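Protein Aster-A (Mus musculus, PDB 6GQF) carries cholesterol without vesicles from the plasma membrane to the endoplasmic reticulum, holding the sterol in its VASt (ASTER) domain. Local coordinates at residues 148-153 with 162-167; 41-46 with 192-197; 113-118 with 127-132. One frame throughout, in Å; residues are numbered along the deposited sequence.

How the interactions relate
Segment 41-46 comes first along the chain, and its partner in interaction 2, on helix 176-202, starts 146 residues after it ends, so this contact closes a loop around most of the VASt domain. Within that loop interaction 3 joins 113-118 to 127-132 as one hairpin, and interaction 1 then joins 148-153 to 162-167 as the next; these two follow in series and do not cross. Strands 127-136 and 144-156 are neighbours, which welds the hairpins into one antiparallel sheet. Strand 40-47 adds to its edge beside 159-170, and helix 176-202 packs back against that strand and the sheet. Interactions 1 and 2 touch the bound 25-hydroxycholesterol, and Glu113 of interaction 3 reaches it as well.

Interaction 1: residues 148-153 with 162-167; sequences HRYCIL and LRVSSE. With HC3 (25-hydroxycholesterol), chain E.
His148 turns the ND1 edge of its imidazole to Ser166 OG, 2.7 Å away and near the ring plane, in a hydrogen bond that either group could donate. A chi1 of -48° sets CG beside the backbone N and puts the ring between Ser166 and the sterol. The other nitrogen, NE2, bonds to Thr146 OG1 and comes 3.2 Å from C6 of 25-hydroxycholesterol, making His148 part of the sterol pocket. Arg149 forms a hydrogen-bonded pair with Ser165, its N reaching Ser165 O at 2.9 Å almost in line (170°), while its guanidinium leaves the pair for a salt bridge with Asp130. Tyr150 and Val164 lie side by side, CD2 3.8 Å from CG2, the methyl oblique to the ring. Cys151 pairs through two backbone bonds with Arg163, and on the face shared with Arg149 and Ser165 their CB atoms approach to 4.0 Å. Ile152 CG1 then meets Leu162 CD1 at 3.9 Å, the two chains crossing at a slant. The hairpin's inner face comprises His148, Tyr150, Ile152, Leu162, Val164 and Ser166. Helix 176-202 packs against this face at Ile190, Phe194 and Leu201, while strands 127-136 and 40-47 flank the pair.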
# COMPACT_ATOMS: atom_id res chain seq x y z
N HIS A 148 -5.99 0.35 -2.25
CA HIS A 148 -5.06 1.47 -2.38
C HIS A 148 -4.61 1.63 -3.83
O HIS A 148 -4.38 0.65 -4.54
CB HIS A 148 -3.85 1.26 -1.47
CG HIS A 148 -4.22 0.86 -0.08
ND1 HIS A 148 -4.21 1.75 0.98
CD2 HIS A 148 -4.64 -0.32 0.43
CE1 HIS A 148 -4.61 1.13 2.07
NE2 HIS A 148 -4.87 -0.13 1.77
N ARG A 149 -4.48 2.88 -4.27
CA ARG A 149 -4.07 3.20 -5.64
C ARG A 149 -2.83 4.09 -5.63
O ARG A 149 -2.85 5.17 -5.06
CB ARG A 149 -5.21 3.88 -6.40
CG ARG A 149 -5.00 3.92 -7.91
CD ARG A 149 -6.04 4.78 -8.63
NE ARG A 149 -7.41 4.32 -8.42
CZ ARG A 149 -7.98 3.30 -9.06
NH1 ARG A 149 -7.29 2.59 -9.96
NH2 ARG A 149 -9.24 2.97 -8.80
N TYR A 150 -1.76 3.62 -6.27
CA TYR A 150 -0.56 4.41 -6.46
C TYR A 150 -0.57 5.00 -7.87
O TYR A 150 -0.77 4.27 -8.84
CB TYR A 150 0.70 3.57 -6.30
CG TYR A 150 0.90 2.89 -4.96
CD1 TYR A 150 0.15 1.77 -4.60
CD2 TYR A 150 1.86 3.33 -4.07
CE1 TYR A 150 0.34 1.14 -3.39
CE2 TYR A 150 2.06 2.70 -2.86
CZ TYR A 150 1.30 1.60 -2.53
OH TYR A 150 1.49 0.97 -1.32
N CYS A 151 -0.34 6.31 -7.98
CA CYS A 151 -0.16 6.96 -9.28
C CYS A 151 1.24 7.57 -9.38
O CYS A 151 1.61 8.43 -8.58
CB CYS A 151 -1.22 8.06 -9.49
SG CYS A 151 -2.94 7.51 -9.41
N ILE A 152 2.02 7.11 -10.36
CA ILE A 152 3.32 7.71 -10.67
C ILE A 152 3.26 8.40 -12.03
O ILE A 152 3.05 7.76 -13.05
CB ILE A 152 4.45 6.65 -10.68
CG1 ILE A 152 4.70 6.15 -9.25
CG2 ILE A 152 5.74 7.25 -11.27
CD1 ILE A 152 5.83 5.13 -9.11
N LEU A 153 3.43 9.72 -12.01
CA LEU A 153 3.45 10.52 -13.23
C LEU A 153 4.78 11.25 -13.35
O LEU A 153 5.16 12.03 -12.47
CB LEU A 153 2.30 11.53 -13.25
CG LEU A 153 2.22 12.42 -14.50
CD1 LEU A 153 1.93 11.59 -15.75
CD2 LEU A 153 1.19 13.53 -14.33
N LEU A 162 4.04 11.57 -7.00
CA LEU A 162 3.49 10.35 -6.41
C LEU A 162 2.17 10.66 -5.70
O LEU A 162 2.12 11.55 -4.84
CB LEU A 162 4.50 9.73 -5.44
CG LEU A 162 4.06 8.47 -4.68
CD1 LEU A 162 3.72 7.34 -5.62
CD2 LEU A 162 5.16 8.02 -3.73
N ARG A 163 1.11 9.95 -6.07
CA ARG A 163 -0.17 10.05 -5.39
C ARG A 163 -0.58 8.69 -4.82
O ARG A 163 -0.42 7.66 -5.48
CB ARG A 163 -1.26 10.57 -6.33
CG ARG A 163 -1.16 12.04 -6.65
CD ARG A 163 -2.15 12.44 -7.72
NE ARG A 163 -3.54 12.43 -7.26
CZ ARG A 163 -4.13 13.44 -6.62
NH1 ARG A 163 -3.46 14.56 -6.34
NH2 ARG A 163 -5.40 13.33 -6.24
N VAL A 164 -1.11 8.69 -3.60
CA VAL A 164 -1.66 7.48 -3.01
C VAL A 164 -2.98 7.79 -2.31
O VAL A 164 -3.03 8.55 -1.34
CB VAL A 164 -0.70 6.84 -2.00
CG1 VAL A 164 -1.29 5.53 -1.47
CG2 VAL A 164 0.66 6.60 -2.63
N SER A 165 -4.05 7.20 -2.83
CA SER A 165 -5.36 7.27 -2.20
C SER A 165 -5.75 5.88 -1.75
O SER A 165 -5.26 4.89 -2.30
CB SER A 165 -6.39 7.84 -3.17
OG SER A 165 -6.44 7.07 -4.35
N SER A 166 -6.62 5.81 -0.76
CA SER A 166 -7.05 4.53 -0.20
C SER A 166 -8.54 4.55 0.07
O SER A 166 -9.19 5.59 -0.02
CB SER A 166 -6.28 4.23 1.08
OG SER A 166 -4.88 4.32 0.82
N GLU A 167 -9.09 3.38 0.39
CA GLU A 167 -10.48 3.29 0.82
C GLU A 167 -10.71 1.97 1.55
O GLU A 167 -10.00 0.99 1.33
CB GLU A 167 -11.43 3.44 -0.38
CG GLU A 167 -11.51 2.23 -1.30
CD GLU A 167 -12.44 2.47 -2.48
OE1 GLU A 167 -12.97 3.59 -2.61
OE2 GLU A 167 -12.64 1.53 -3.29
C18 HC3 E . -3.83 -1.13 9.51
C13 HC3 E . -4.07 -2.56 9.03
C12 HC3 E . -2.80 -3.20 9.15
C11 HC3 E . -1.67 -2.62 8.11
C9 HC3 E . -2.15 -2.61 6.66
C10 HC3 E . -1.04 -2.04 5.63
C19 HC3 E . -0.41 -0.81 6.25
C1 HC3 E . 0.08 -3.07 5.46
C2 HC3 E . 1.12 -2.64 4.45
C3 HC3 E . 0.53 -2.29 3.12
O1 HC3 E . 1.54 -1.77 2.26
C4 HC3 E . -0.59 -1.26 3.24
C5 HC3 E . -1.59 -1.67 4.31
C6 HC3 E . -3.15 -1.13 4.22
C7 HC3 E . -4.13 -1.80 5.11
C8 HC3 E . -3.48 -1.87 6.59
C14 HC3 E . -4.48 -2.48 7.53
C15 HC3 E . -6.00 -1.94 7.54
C16 HC3 E . -6.59 -2.47 9.06
C17 HC3 E . -5.42 -3.14 9.80
C20 HC3 E . -5.36 -2.94 11.24
C21 HC3 E . -4.73 -4.22 11.85
C22 HC3 E . -6.70 -2.59 11.97
C23 HC3 E . -7.25 -3.66 12.89
C24 HC3 E . -8.65 -3.20 13.23
C25 HC3 E . -9.14 -3.89 14.47
C26 HC3 E . -10.59 -3.50 14.67
C27 HC3 E . -9.04 -5.40 14.29
O2 HC3 E . -8.38 -3.47 15.58

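Interaction 2: residues 41-46 with 192-197; sequences LLINSV and DYFHHL. With HC3 (25-hydroxycholesterol), chain E.
Ile43 and Phe194 carry the apolar part of this contact, their side chains crossing at about a right angle. CD1 of Ile43 does the touching, 3.7 Å from Phe194 CB and 3.8 Å from CD1 of the ring. It reaches the helix because CG1 is anti to the carbonyl carbon and the chain beyond it is extended (chi2 170°). The same methyl lies 4.2 Å from Leu197 CD2, one helical turn on. Leu42 adds its CB beside Phe194 CB at 4.1 Å. Two successive strand residues can face the helix because they form a classic beta bulge, both lying opposite Val164 of the neighbouring strand.

The polar part is slight: the edge of the His195 ring points at Leu42 O, but NE2 stays 3.7 Å away, a long approach.

Aromatic and sterol contacts extend the layer on the helix's inner side. CD2 of Tyr193 sits above the centre of the Phe194 ring, 3.7 Å from its plane. Tyr193 in turn offers a face to the sterol, with C2 of 25-hydroxycholesterol over the rim. Its OH is 3.3 Å from the sterol's O1 and hydrogen-bonds a glycerol, probably from the crystallisation liquor.

Segment 41-46 runs almost parallel to the helix segment, 8° apart in direction with axes 7.9 Å from each other. As in the helix-grip fold of Bet v 1-like domains, a long C-terminal helix packs against a curved antiparallel sheet. Here edge strand 40-47 and strand 159-170, through Val164, back Phe194, while Phe68 of helix 63-71 meets Leu197.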
# COMPACT_ATOMS: atom_id res chain seq x y z
N LEU A 41 -6.88 10.84 0.64
CA LEU A 41 -5.65 11.06 -0.12
C LEU A 41 -4.47 11.04 0.84
O LEU A 41 -4.27 11.99 1.59
CB LEU A 41 -5.71 12.39 -0.87
CG LEU A 41 -4.46 12.79 -1.68
CD1 LEU A 41 -4.25 11.84 -2.85
CD2 LEU A 41 -4.58 14.22 -2.17
N LEU A 42 -3.70 9.96 0.82
CA LEU A 42 -2.66 9.74 1.82
C LEU A 42 -1.37 10.46 1.45
O LEU A 42 -0.75 11.11 2.30
CB LEU A 42 -2.39 8.24 1.99
CG LEU A 42 -3.46 7.39 2.70
CD1 LEU A 42 -3.73 7.89 4.11
CD2 LEU A 42 -4.75 7.32 1.92
N ILE A 43 -0.98 10.35 0.19
CA ILE A 43 0.27 10.95 -0.28
C ILE A 43 0.03 11.76 -1.55
O ILE A 43 -0.75 11.37 -2.41
CB ILE A 43 1.34 9.88 -0.56
CG1 ILE A 43 1.68 9.13 0.74
CG2 ILE A 43 2.59 10.51 -1.15
CD1 ILE A 43 2.54 7.90 0.52
N ASN A 44 0.72 12.89 -1.64
CA ASN A 44 0.71 13.72 -2.84
C ASN A 44 1.99 14.56 -2.87
O ASN A 44 1.96 15.75 -2.58
CB ASN A 44 -0.53 14.60 -2.88
CG ASN A 44 -0.68 15.34 -4.19
OD1 ASN A 44 -0.14 14.93 -5.22
ND2 ASN A 44 -1.41 16.45 -4.17
N SER A 45 3.10 13.91 -3.20
CA SER A 45 4.41 14.53 -3.17
C SER A 45 5.07 14.54 -4.54
O SER A 45 4.77 13.72 -5.39
CB SER A 45 5.30 13.81 -2.16
OG SER A 45 4.67 13.76 -0.89
N VAL A 46 5.98 15.49 -4.73
CA VAL A 46 6.80 15.53 -5.94
C VAL A 46 8.24 15.25 -5.55
O VAL A 46 8.79 15.89 -4.65
CB VAL A 46 6.70 16.88 -6.67
CG1 VAL A 46 7.61 16.90 -7.88
CG2 VAL A 46 5.26 17.15 -7.10
N ASP A 192 -0.20 6.18 9.25
CA ASP A 192 1.09 6.03 9.89
C ASP A 192 2.06 5.33 8.95
O ASP A 192 3.26 5.62 8.94
CB ASP A 192 0.97 5.25 11.19
CG ASP A 192 2.28 5.16 11.95
OD1 ASP A 192 3.02 6.16 11.99
OD2 ASP A 192 2.58 4.08 12.49
N TYR A 193 1.53 4.40 8.16
CA TYR A 193 2.36 3.64 7.22
C TYR A 193 2.82 4.51 6.06
O TYR A 193 4.02 4.60 5.79
CB TYR A 193 1.59 2.42 6.69
CG TYR A 193 2.35 1.69 5.60
CD1 TYR A 193 3.27 0.69 5.91
CD2 TYR A 193 2.16 2.00 4.26
CE1 TYR A 193 3.97 0.04 4.92
CE2 TYR A 193 2.86 1.35 3.27
CZ TYR A 193 3.76 0.37 3.60
OH TYR A 193 4.46 -0.29 2.61
N PHE A 194 1.88 5.14 5.38
CA PHE A 194 2.18 5.89 4.17
C PHE A 194 2.91 7.20 4.45
O PHE A 194 3.70 7.67 3.63
CB PHE A 194 0.90 6.15 3.37
CG PHE A 194 0.41 4.95 2.61
CD1 PHE A 194 1.05 4.54 1.45
CD2 PHE A 194 -0.68 4.22 3.06
CE1 PHE A 194 0.61 3.43 0.75
CE2 PHE A 194 -1.12 3.11 2.36
CZ PHE A 194 -0.48 2.72 1.21
N HIS A 195 2.66 7.80 5.60
CA HIS A 195 3.36 9.03 5.95
C HIS A 195 4.84 8.73 6.19
O HIS A 195 5.71 9.52 5.80
CB HIS A 195 2.72 9.69 7.18
CG HIS A 195 1.40 10.34 6.88
ND1 HIS A 195 0.47 10.62 7.86
CD2 HIS A 195 0.86 10.77 5.72
CE1 HIS A 195 -0.59 11.19 7.31
NE2 HIS A 195 -0.37 11.29 6.01
N HIS A 196 5.13 7.58 6.78
CA HIS A 196 6.51 7.12 6.94
C HIS A 196 7.11 6.72 5.60
O HIS A 196 8.31 6.85 5.38
CB HIS A 196 6.58 5.95 7.92
CG HIS A 196 6.51 6.35 9.36
ND1 HIS A 196 6.51 5.44 10.39
CD2 HIS A 196 6.45 7.58 9.94
CE1 HIS A 196 6.45 6.08 11.54
NE2 HIS A 196 6.41 7.38 11.30
N LEU A 197 6.27 6.21 4.70
CA LEU A 197 6.72 5.84 3.37
C LEU A 197 7.12 7.08 2.58
O LEU A 197 8.05 7.05 1.78
CB LEU A 197 5.63 5.06 2.63
CG LEU A 197 5.86 4.79 1.13
CD1 LEU A 197 7.07 3.90 0.88
CD2 LEU A 197 4.61 4.19 0.51
C18 HC3 E . -3.83 -1.13 9.51
C13 HC3 E . -4.07 -2.56 9.03
C12 HC3 E . -2.80 -3.20 9.15
C11 HC3 E . -1.67 -2.62 8.11
C9 HC3 E . -2.15 -2.61 6.66
C10 HC3 E . -1.04 -2.04 5.63
C19 HC3 E . -0.41 -0.81 6.25
C1 HC3 E . 0.08 -3.07 5.46
C2 HC3 E . 1.12 -2.64 4.45
C3 HC3 E . 0.53 -2.29 3.12
O1 HC3 E . 1.54 -1.77 2.26
C4 HC3 E . -0.59 -1.26 3.24
C5 HC3 E . -1.59 -1.67 4.31
C6 HC3 E . -3.15 -1.13 4.22
C7 HC3 E . -4.13 -1.80 5.11
C8 HC3 E . -3.48 -1.87 6.59
C14 HC3 E . -4.48 -2.48 7.53
C15 HC3 E . -6.00 -1.94 7.54
C16 HC3 E . -6.59 -2.47 9.06
C17 HC3 E . -5.42 -3.14 9.80
C20 HC3 E . -5.36 -2.94 11.24
C21 HC3 E . -4.73 -4.22 11.85
C22 HC3 E . -6.70 -2.59 11.97
C23 HC3 E . -7.25 -3.66 12.89
C24 HC3 E . -8.65 -3.20 13.23
C25 HC3 E . -9.14 -3.89 14.47
C26 HC3 E . -10.59 -3.50 14.67
C27 HC3 E . -9.04 -5.40 14.29
O2 HC3 E . -8.38 -3.47 15.58

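Interaction 3: residues 113-118 with 127-132; sequences ETQTLF and CVVDSE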
# COMPACT_ATOMS: atom_id res chain seq x y z
N GLU A 113 -1.20 -9.43 0.09
CA GLU A 113 -1.45 -8.27 -0.76
C GLU A 113 -1.34 -8.65 -2.24
O GLU A 113 -0.50 -9.46 -2.61
CB GLU A 113 -0.47 -7.14 -0.43
CG GLU A 113 -0.69 -5.85 -1.22
CD GLU A 113 0.30 -4.76 -0.87
OE1 GLU A 113 1.23 -5.03 -0.07
OE2 GLU A 113 0.16 -3.63 -1.39
N THR A 114 -2.20 -8.05 -3.05
CA THR A 114 -2.19 -8.25 -4.50
C THR A 114 -2.05 -6.92 -5.22
O THR A 114 -2.84 -6.00 -4.98
CB THR A 114 -3.47 -8.95 -4.97
OG1 THR A 114 -3.71 -10.10 -4.15
CG2 THR A 114 -3.36 -9.37 -6.41
N GLN A 115 -1.07 -6.81 -6.11
CA GLN A 115 -0.82 -5.58 -6.84
C GLN A 115 -0.94 -5.77 -8.35
O GLN A 115 -0.37 -6.72 -8.89
CB GLN A 115 0.57 -5.03 -6.50
CG GLN A 115 0.69 -4.53 -5.07
CD GLN A 115 2.01 -3.85 -4.82
OE1 GLN A 115 2.97 -4.01 -5.57
NE2 GLN A 115 2.08 -3.06 -3.75
N THR A 116 -1.67 -4.88 -9.00
CA THR A 116 -1.82 -4.88 -10.45
C THR A 116 -1.26 -3.60 -11.07
O THR A 116 -1.78 -2.52 -10.81
CB THR A 116 -3.30 -5.02 -10.88
OG1 THR A 116 -3.85 -6.22 -10.32
CG2 THR A 116 -3.42 -5.08 -12.39
N LEU A 117 -0.22 -3.73 -11.89
CA LEU A 117 0.45 -2.57 -12.48
C LEU A 117 -0.04 -2.26 -13.89
O LEU A 117 -0.11 -3.14 -14.74
CB LEU A 117 1.97 -2.80 -12.52
CG LEU A 117 2.88 -1.56 -12.61
CD1 LEU A 117 4.29 -1.95 -12.23
CD2 LEU A 117 2.88 -0.93 -14.00
N PHE A 118 -0.38 -0.99 -14.11
CA PHE A 118 -0.76 -0.50 -15.43
C PHE A 118 0.23 0.56 -15.90
O PHE A 118 0.37 1.61 -15.28
CB PHE A 118 -2.17 0.10 -15.40
CG PHE A 118 -3.21 -0.83 -14.85
CD1 PHE A 118 -3.49 -0.84 -13.49
CD2 PHE A 118 -3.90 -1.68 -15.68
CE1 PHE A 118 -4.45 -1.69 -12.98
CE2 PHE A 118 -4.86 -2.53 -15.18
CZ PHE A 118 -5.13 -2.54 -13.83
N CYS A 127 3.34 5.19 -14.35
CA CYS A 127 2.50 4.01 -14.16
C CYS A 127 1.44 4.20 -13.07
O CYS A 127 1.46 5.19 -12.35
CB CYS A 127 3.37 2.80 -13.81
SG CYS A 127 3.98 2.82 -12.10
N VAL A 128 0.53 3.24 -12.97
CA VAL A 128 -0.43 3.17 -11.88
C VAL A 128 -0.53 1.73 -11.41
O VAL A 128 -0.43 0.81 -12.22
CB VAL A 128 -1.83 3.68 -12.31
CG1 VAL A 128 -2.87 3.45 -11.21
CG2 VAL A 128 -1.76 5.14 -12.68
N VAL A 129 -0.70 1.52 -10.11
CA VAL A 129 -0.88 0.17 -9.59
C VAL A 129 -1.96 0.14 -8.53
O VAL A 129 -1.98 0.97 -7.62
CB VAL A 129 0.46 -0.43 -9.05
CG1 VAL A 129 1.55 0.61 -9.02
CG2 VAL A 129 0.28 -1.08 -7.68
N ASP A 130 -2.88 -0.81 -8.68
CA ASP A 130 -3.94 -1.06 -7.72
C ASP A 130 -3.52 -2.14 -6.74
O ASP A 130 -2.94 -3.15 -7.14
CB ASP A 130 -5.23 -1.49 -8.42
CG ASP A 130 -5.98 -0.32 -9.04
OD1 ASP A 130 -6.02 0.77 -8.43
OD2 ASP A 130 -6.54 -0.50 -10.14
N SER A 131 -3.84 -1.93 -5.47
CA SER A 131 -3.41 -2.85 -4.42
C SER A 131 -4.61 -3.31 -3.58
O SER A 131 -5.38 -2.49 -3.09
CB SER A 131 -2.37 -2.18 -3.53
OG SER A 131 -1.82 -3.10 -2.60
N GLU A 132 -4.76 -4.63 -3.45
CA GLU A 132 -5.74 -5.21 -2.54
C GLU A 132 -5.03 -5.81 -1.33
O GLU A 132 -4.21 -6.71 -1.48
CB GLU A 132 -6.57 -6.29 -3.23
CG GLU A 132 -7.41 -5.81 -4.39
CD GLU A 132 -8.25 -6.94 -4.97
OE1 GLU A 132 -9.01 -7.56 -4.20
OE2 GLU A 132 -8.14 -7.20 -6.19
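Glu113 and Ser131 meet through side chains at one end of this strand pair: Ser131 OG donates to Glu113 OE2, although the modelled 2.4 Å is doubtfully short at this resolution. Glu113 is extended, with CG anti to the backbone N (chi1 -177°), which carries its carboxylate across to the serine. On the same face Gln115 CB lies 4.1 Å from Val129 CG2, and farther along Leu117 CD2 rests 3.8 Å from Cys127 CB. The other face holds Phe118, whose CE1 is 3.7 Å from Asp130 OD2, with ring and carboxylate planes 72° apart; Asp130 keeps Arg149 as its salt-bridge partner.

The two strands form an antiparallel beta hairpin of the VASt sheet, in which Thr114-Glu132, Thr116-Asp130 and Phe118-Val128 each exchange two backbone hydrogen bonds.

Glu113 OE2 receives a second donor, Gln115 NE2 at 3.1 Å, which comes from above the carboxylate plane, and Gln115 OE1 accepts from Arg92. A leucine here has neither amide N nor O, so Glu113 OE2 would probably be held less firmly and Arg92 is likely to lack this mate. Tyr96 OH, from neighbouring strand 90-99, hydrogen-bonds Glu113 OE1, and the glutamate also touches the bound 25-hydroxycholesterol.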